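Local coordinates for protein cytolethal distending toxin subunit B (Escherichia coli, PDB 2F1N) that nicks DNA as the endonuclease subunit of a tripartite toxin, very probably damaging host DNA and so arresting the cell cycle at G2/M, at residues A[159-164]-A[195-200]; A[22-27]-A[53-58]. One frame throughout, in Å; residues are numbered along the deposited sequence.

Contact 1 (A[159-164]-A[195-200]); sequences LVEEVY and MNLTVP
E161 OE2 is gripped by two groups where helix 156-168 meets the chain at 195-200. The backbone N-H of T198 reaches it over 3.3 Å, a long bond with an N-H...O angle of 148°. The donor comes to the anti side of the carboxylate, 25° out of its plane. A water gives the second bond, with its oxygen 2.6 Å from E161 OE2. The same water also donates to N196 O, so the carboxylate holds the loop at both T198 and N196, once directly and once through water. E161 can span the gap because its side chain runs extended beyond CG (chi2 160°). The same oxygen lies beside the backbone of L197, with OE2 3.6 Å from L197 CA. It also sits 3.7 Å from T198 CG2, so one carboxylate oxygen has both polar and apolar neighbours.

Beside the carboxylate the contact turns apolar. L197 CD2 sits 3.9 Å from V160 CB and almost as near to V160 CG1, and the two side chains cross at about a right angle. At the other end Y164 brings its hydroxyl to the P200 ring, OH to CB 3.9 Å. V201 of the following helix touches V160, E161 and Y164, and extends the same patch.

T198 is the N-cap residue of helix 199-203, and its N-H is the one turned to E161. The segment 195-200 belongs to the nuclear localization signal. The arrangement is a helix-to-loop contact at the surface of a DNase I-like fold, in which a helix carboxylate receives the backbone N-H of an N-cap residue.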
loop_
_atom_site.group_PDB
_atom_site.type_symbol
_atom_site.label_atom_id
_atom_site.label_comp_id
_atom_site.label_asym_id
_atom_site.label_seq_id
_atom_site.Cartn_x
_atom_site.Cartn_y
_atom_site.Cartn_z
ATOM N N LEU A 159 -1.869 -13.441 2.176
ATOM C CA LEU A 159 -1.273 -12.309 1.448
ATOM C C LEU A 159 0.161 -12.011 1.910
ATOM O O LEU A 159 1.052 -11.784 1.085
ATOM C CB LEU A 159 -2.115 -11.040 1.602
ATOM C CG LEU A 159 -3.447 -11.153 0.846
ATOM C CD1 LEU A 159 -4.445 -10.009 1.309
ATOM C CD2 LEU A 159 -3.237 -11.121 -0.669
ATOM N N VAL A 160 0.358 -11.981 3.219
ATOM C CA VAL A 160 1.691 -11.679 3.763
ATOM C C VAL A 160 2.623 -12.809 3.339
ATOM O O VAL A 160 3.776 -12.548 2.931
ATOM C CB VAL A 160 1.700 -11.557 5.288
ATOM C CG1 VAL A 160 3.145 -11.340 5.822
ATOM C CG2 VAL A 160 0.826 -10.373 5.746
ATOM N N GLU A 161 2.147 -14.044 3.462
ATOM C CA GLU A 161 2.949 -15.207 3.094
ATOM C C GLU A 161 3.327 -15.217 1.592
ATOM O O GLU A 161 4.474 -15.597 1.218
ATOM C CB GLU A 161 2.288 -16.508 3.547
ATOM C CG GLU A 161 2.205 -16.576 5.074
ATOM C CD GLU A 161 1.176 -17.541 5.625
ATOM O OE1 GLU A 161 0.389 -18.129 4.852
ATOM O OE2 GLU A 161 1.144 -17.679 6.882
ATOM N N GLU A 162 2.401 -14.782 0.753
ATOM C CA GLU A 162 2.694 -14.652 -0.671
ATOM C C GLU A 162 3.854 -13.696 -0.956
ATOM O O GLU A 162 4.699 -13.995 -1.786
ATOM C CB GLU A 162 1.475 -14.268 -1.509
ATOM C CG GLU A 162 1.776 -14.315 -3.025
ATOM C CD GLU A 162 0.546 -14.292 -3.920
ATOM O OE1 GLU A 162 -0.186 -13.308 -3.915
ATOM O OE2 GLU A 162 0.309 -15.272 -4.658
ATOM N N VAL A 163 3.908 -12.560 -0.254
ATOM C CA VAL A 163 4.987 -11.593 -0.470
ATOM C C VAL A 163 6.292 -12.184 0.040
ATOM O O VAL A 163 7.305 -12.126 -0.643
ATOM C CB VAL A 163 4.722 -10.265 0.284
ATOM C CG1 VAL A 163 5.957 -9.343 0.197
ATOM C CG2 VAL A 163 3.456 -9.565 -0.313
ATOM N N TYR A 164 6.274 -12.765 1.226
ATOM C CA TYR A 164 7.503 -13.375 1.754
ATOM C C TYR A 164 8.038 -14.448 0.769
ATOM O O TYR A 164 9.239 -14.510 0.452
ATOM C CB TYR A 164 7.145 -14.089 3.074
ATOM C CG TYR A 164 8.229 -15.030 3.563
ATOM C CD1 TYR A 164 9.314 -14.548 4.290
ATOM C CD2 TYR A 164 8.144 -16.402 3.320
ATOM C CE1 TYR A 164 10.283 -15.445 4.780
ATOM C CE2 TYR A 164 9.107 -17.276 3.761
ATOM C CZ TYR A 164 10.174 -16.794 4.493
ATOM O OH TYR A 164 11.123 -17.699 4.970
ATOM N N MET A 195 -0.565 -13.960 14.878
ATOM C CA MET A 195 -0.728 -15.328 15.431
ATOM C C MET A 195 -1.087 -16.397 14.387
ATOM O O MET A 195 -1.011 -17.605 14.662
ATOM C CB MET A 195 -1.681 -15.369 16.635
ATOM C CG MET A 195 -3.158 -15.582 16.270
ATOM S SD MET A 195 -4.309 -15.183 17.609
ATOM C CE MET A 195 -4.735 -16.703 18.274
ATOM N N ASN A 196 -1.506 -15.935 13.211
ATOM C CA ASN A 196 -1.882 -16.778 12.096
ATOM C C ASN A 196 -0.852 -16.831 10.959
ATOM O O ASN A 196 -1.102 -17.409 9.911
ATOM C CB ASN A 196 -3.308 -16.413 11.653
ATOM C CG ASN A 196 -4.327 -16.922 12.660
ATOM O OD1 ASN A 196 -4.458 -18.133 12.793
ATOM N ND2 ASN A 196 -5.010 -16.025 13.392
ATOM N N LEU A 197 0.316 -16.253 11.194
ATOM C CA LEU A 197 1.439 -16.405 10.273
ATOM C C LEU A 197 2.273 -17.636 10.619
ATOM O O LEU A 197 2.331 -18.031 11.780
ATOM C CB LEU A 197 2.334 -15.162 10.307
ATOM C CG LEU A 197 1.655 -13.886 9.840
ATOM C CD1 LEU A 197 2.504 -12.728 10.207
ATOM C CD2 LEU A 197 1.410 -13.948 8.327
ATOM N N THR A 198 2.897 -18.251 9.611
ATOM C CA THR A 198 3.842 -19.339 9.887
ATOM C C THR A 198 5.044 -18.850 10.692
ATOM O O THR A 198 5.390 -17.675 10.701
ATOM C CB THR A 198 4.355 -20.025 8.599
ATOM O OG1 THR A 198 4.936 -19.026 7.751
ATOM C CG2 THR A 198 3.235 -20.594 7.775
ATOM N N VAL A 199 5.715 -19.782 11.371
ATOM C CA VAL A 199 6.893 -19.430 12.151
ATOM C C VAL A 199 7.973 -18.683 11.336
ATOM O O VAL A 199 8.464 -17.664 11.773
ATOM C CB VAL A 199 7.547 -20.676 12.768
ATOM C CG1 VAL A 199 8.840 -20.270 13.497
ATOM C CG2 VAL A 199 6.544 -21.396 13.656
ATOM N N PRO A 200 8.372 -19.178 10.177
ATOM C CA PRO A 200 9.419 -18.460 9.422
ATOM C C PRO A 200 8.965 -17.060 9.002
ATOM O O PRO A 200 9.780 -16.154 9.035
ATOM C CB PRO A 200 9.618 -19.338 8.210
ATOM C CG PRO A 200 9.247 -20.679 8.739
ATOM C CD PRO A 200 7.946 -20.404 9.469
HETATM O O HOH W 1 -0.279 -19.740 7.724
#

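Contact 2 (A[22-27]-A[53-58]); sequences NLQGAS and VQEAGS
E55 has a left-handed backbone (phi 46°), and across from it Q24 has nearly the same one (phi 51°). Both lie where the parallel strands 18-25 and 50-56 of a beta-alpha-beta unit leave regular pairing, in the DNase I-like fold. L23 N still bonds to Q54 O, and G25 N bonds to E55 O at 2.8 Å.

The E55 side chain extends from its turn across N22. N22 ND2 donates to E55 OE2 over 3.1 Å. It comes from above the carboxylate plane, while the acceptor lies in the plane of the N22 amide. The two flat groups are 66° apart. D185 also accepts from N22 ND2. At the other end of the amide N22 OD1 accepts from Q24 N at 3.0 Å, an Asx turn. Both ends of the amide are therefore held. N22, E55 and D185, with H147 touching both segments, form a cluster consistent with the metal-dependent active site of DNase I-like nucleases. Q24 runs alongside E55, with Q24 CG 3.5 Å from E55 OE1, and a water joins Q24 NE2 to E55 OE2. Q24 OE1 accepts from the backbone N of D253.

Away from these polar groups L23 packs on V53, L23 CD2 to V53 CG1 3.6 Å. Further on, G57, with positive phi, passes close to A26, its CA near A26 C. Last, S58 OG donates to S27 O at 2.9 Å.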
loop_
_atom_site.group_PDB
_atom_site.type_symbol
_atom_site.label_atom_id
_atom_site.label_comp_id
_atom_site.label_asym_id
_atom_site.label_seq_id
_atom_site.Cartn_x
_atom_site.Cartn_y
_atom_site.Cartn_z
ATOM N N ASN A 22 -7.621 3.455 2.836
ATOM C CA ASN A 22 -8.728 2.886 2.099
ATOM C C ASN A 22 -9.720 4.039 1.945
ATOM O O ASN A 22 -10.303 4.515 2.931
ATOM C CB ASN A 22 -9.330 1.734 2.926
ATOM C CG ASN A 22 -10.580 1.117 2.308
ATOM O OD1 ASN A 22 -11.266 1.745 1.534
ATOM N ND2 ASN A 22 -10.888 -0.118 2.687
ATOM N N LEU A 23 -9.851 4.538 0.730
ATOM C CA LEU A 23 -10.624 5.755 0.564
ATOM C C LEU A 23 -12.082 5.480 0.241
ATOM O O LEU A 23 -12.856 6.449 0.095
ATOM C CB LEU A 23 -9.951 6.743 -0.386
ATOM C CG LEU A 23 -9.662 6.449 -1.844
ATOM C CD1 LEU A 23 -10.964 6.615 -2.650
ATOM C CD2 LEU A 23 -8.604 7.374 -2.392
ATOM N N GLN A 24 -12.463 4.199 0.200
ATOM C CA GLN A 24 -13.869 3.803 0.043
ATOM C C GLN A 24 -14.481 4.532 -1.141
ATOM O O GLN A 24 -15.578 5.124 -1.034
ATOM C CB GLN A 24 -14.634 4.077 1.342
ATOM C CG GLN A 24 -14.286 3.068 2.422
ATOM C CD GLN A 24 -15.311 3.073 3.589
ATOM O OE1 GLN A 24 -15.818 4.130 3.978
ATOM N NE2 GLN A 24 -15.635 1.892 4.093
ATOM N N GLY A 25 -13.768 4.442 -2.270
ATOM C CA GLY A 25 -14.079 5.186 -3.462
ATOM C C GLY A 25 -14.814 4.271 -4.420
ATOM O O GLY A 25 -14.800 3.043 -4.286
ATOM N N ALA A 26 -15.401 4.900 -5.432
ATOM C CA ALA A 26 -16.141 4.205 -6.472
ATOM C C ALA A 26 -15.680 4.868 -7.747
ATOM O O ALA A 26 -15.407 6.076 -7.743
ATOM C CB ALA A 26 -17.639 4.450 -6.293
ATOM N N SER A 27 -15.602 4.097 -8.824
ATOM C CA SER A 27 -14.998 4.607 -10.071
ATOM C C SER A 27 -15.646 5.880 -10.627
ATOM O O SER A 27 -14.985 6.716 -11.218
ATOM C CB SER A 27 -14.874 3.511 -11.137
ATOM O OG SER A 27 -15.951 2.586 -11.066
ATOM N N VAL A 53 -3.109 2.736 -1.609
ATOM C CA VAL A 53 -4.556 3.064 -1.622
ATOM C C VAL A 53 -5.387 1.799 -1.877
ATOM O O VAL A 53 -5.026 0.951 -2.753
ATOM C CB VAL A 53 -4.858 4.117 -2.739
ATOM C CG1 VAL A 53 -6.369 4.611 -2.657
ATOM C CG2 VAL A 53 -3.889 5.308 -2.659
ATOM N N GLN A 54 -6.504 1.670 -1.120
ATOM C CA GLN A 54 -7.491 0.611 -1.368
ATOM C C GLN A 54 -8.874 1.252 -1.665
ATOM O O GLN A 54 -9.067 2.428 -1.356
ATOM C CB GLN A 54 -7.616 -0.370 -0.165
ATOM C CG GLN A 54 -6.190 -0.928 0.239
ATOM C CD GLN A 54 -5.489 0.036 1.178
ATOM O OE1 GLN A 54 -6.138 0.678 2.026
ATOM N NE2 GLN A 54 -4.155 0.216 0.987
ATOM N N GLU A 55 -9.756 0.486 -2.310
ATOM C CA GLU A 55 -11.055 1.015 -2.834
ATOM C C GLU A 55 -10.784 2.337 -3.555
ATOM O O GLU A 55 -11.421 3.370 -3.287
ATOM C CB GLU A 55 -12.064 1.175 -1.692
ATOM C CG GLU A 55 -12.270 -0.159 -0.970
ATOM C CD GLU A 55 -13.405 -0.147 0.054
ATOM O OE1 GLU A 55 -14.408 0.613 -0.106
ATOM O OE2 GLU A 55 -13.292 -0.981 0.966
ATOM N N ALA A 56 -9.856 2.282 -4.515
ATOM C CA ALA A 56 -9.256 3.504 -5.058
ATOM C C ALA A 56 -10.152 4.219 -6.088
ATOM O O ALA A 56 -9.867 5.367 -6.462
ATOM C CB ALA A 56 -7.860 3.205 -5.686
ATOM N N GLY A 57 -11.245 3.587 -6.526
ATOM C CA GLY A 57 -12.061 4.287 -7.525
ATOM C C GLY A 57 -11.334 4.348 -8.874
ATOM O O GLY A 57 -10.883 3.333 -9.392
ATOM N N SER A 58 -11.253 5.537 -9.423
ATOM C CA SER A 58 -10.628 5.806 -10.703
ATOM C C SER A 58 -9.517 6.806 -10.381
ATOM O O SER A 58 -9.658 7.616 -9.455
ATOM C CB SER A 58 -11.670 6.441 -11.644
ATOM O OG SER A 58 -12.550 5.413 -12.169
HETATM O O HOH W 2 -15.069 -0.964 2.756
HETATM O O HOH W 3 -15.755 1.538 -2.089
#

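From the N terminus, strand 18-25 comes first. The chain then passes through helix 31-42 and returns along strand 50-56, where contact 2 closes its loop of 25 intervening residues. Contact 1 opens only later, on helix 156-168. It closes at 195-200, after 30 residues that include strand 179-183. The two loops follow one another and neither nest nor cross. Contact 2 joins neighbouring strands of the eight-stranded sheet. Contact 1 ties a helix against the six-stranded sheet to the segment leading into helix 199-203. Their centres are 26 Å apart and their nearest atoms about 9 Å, so they do not touch.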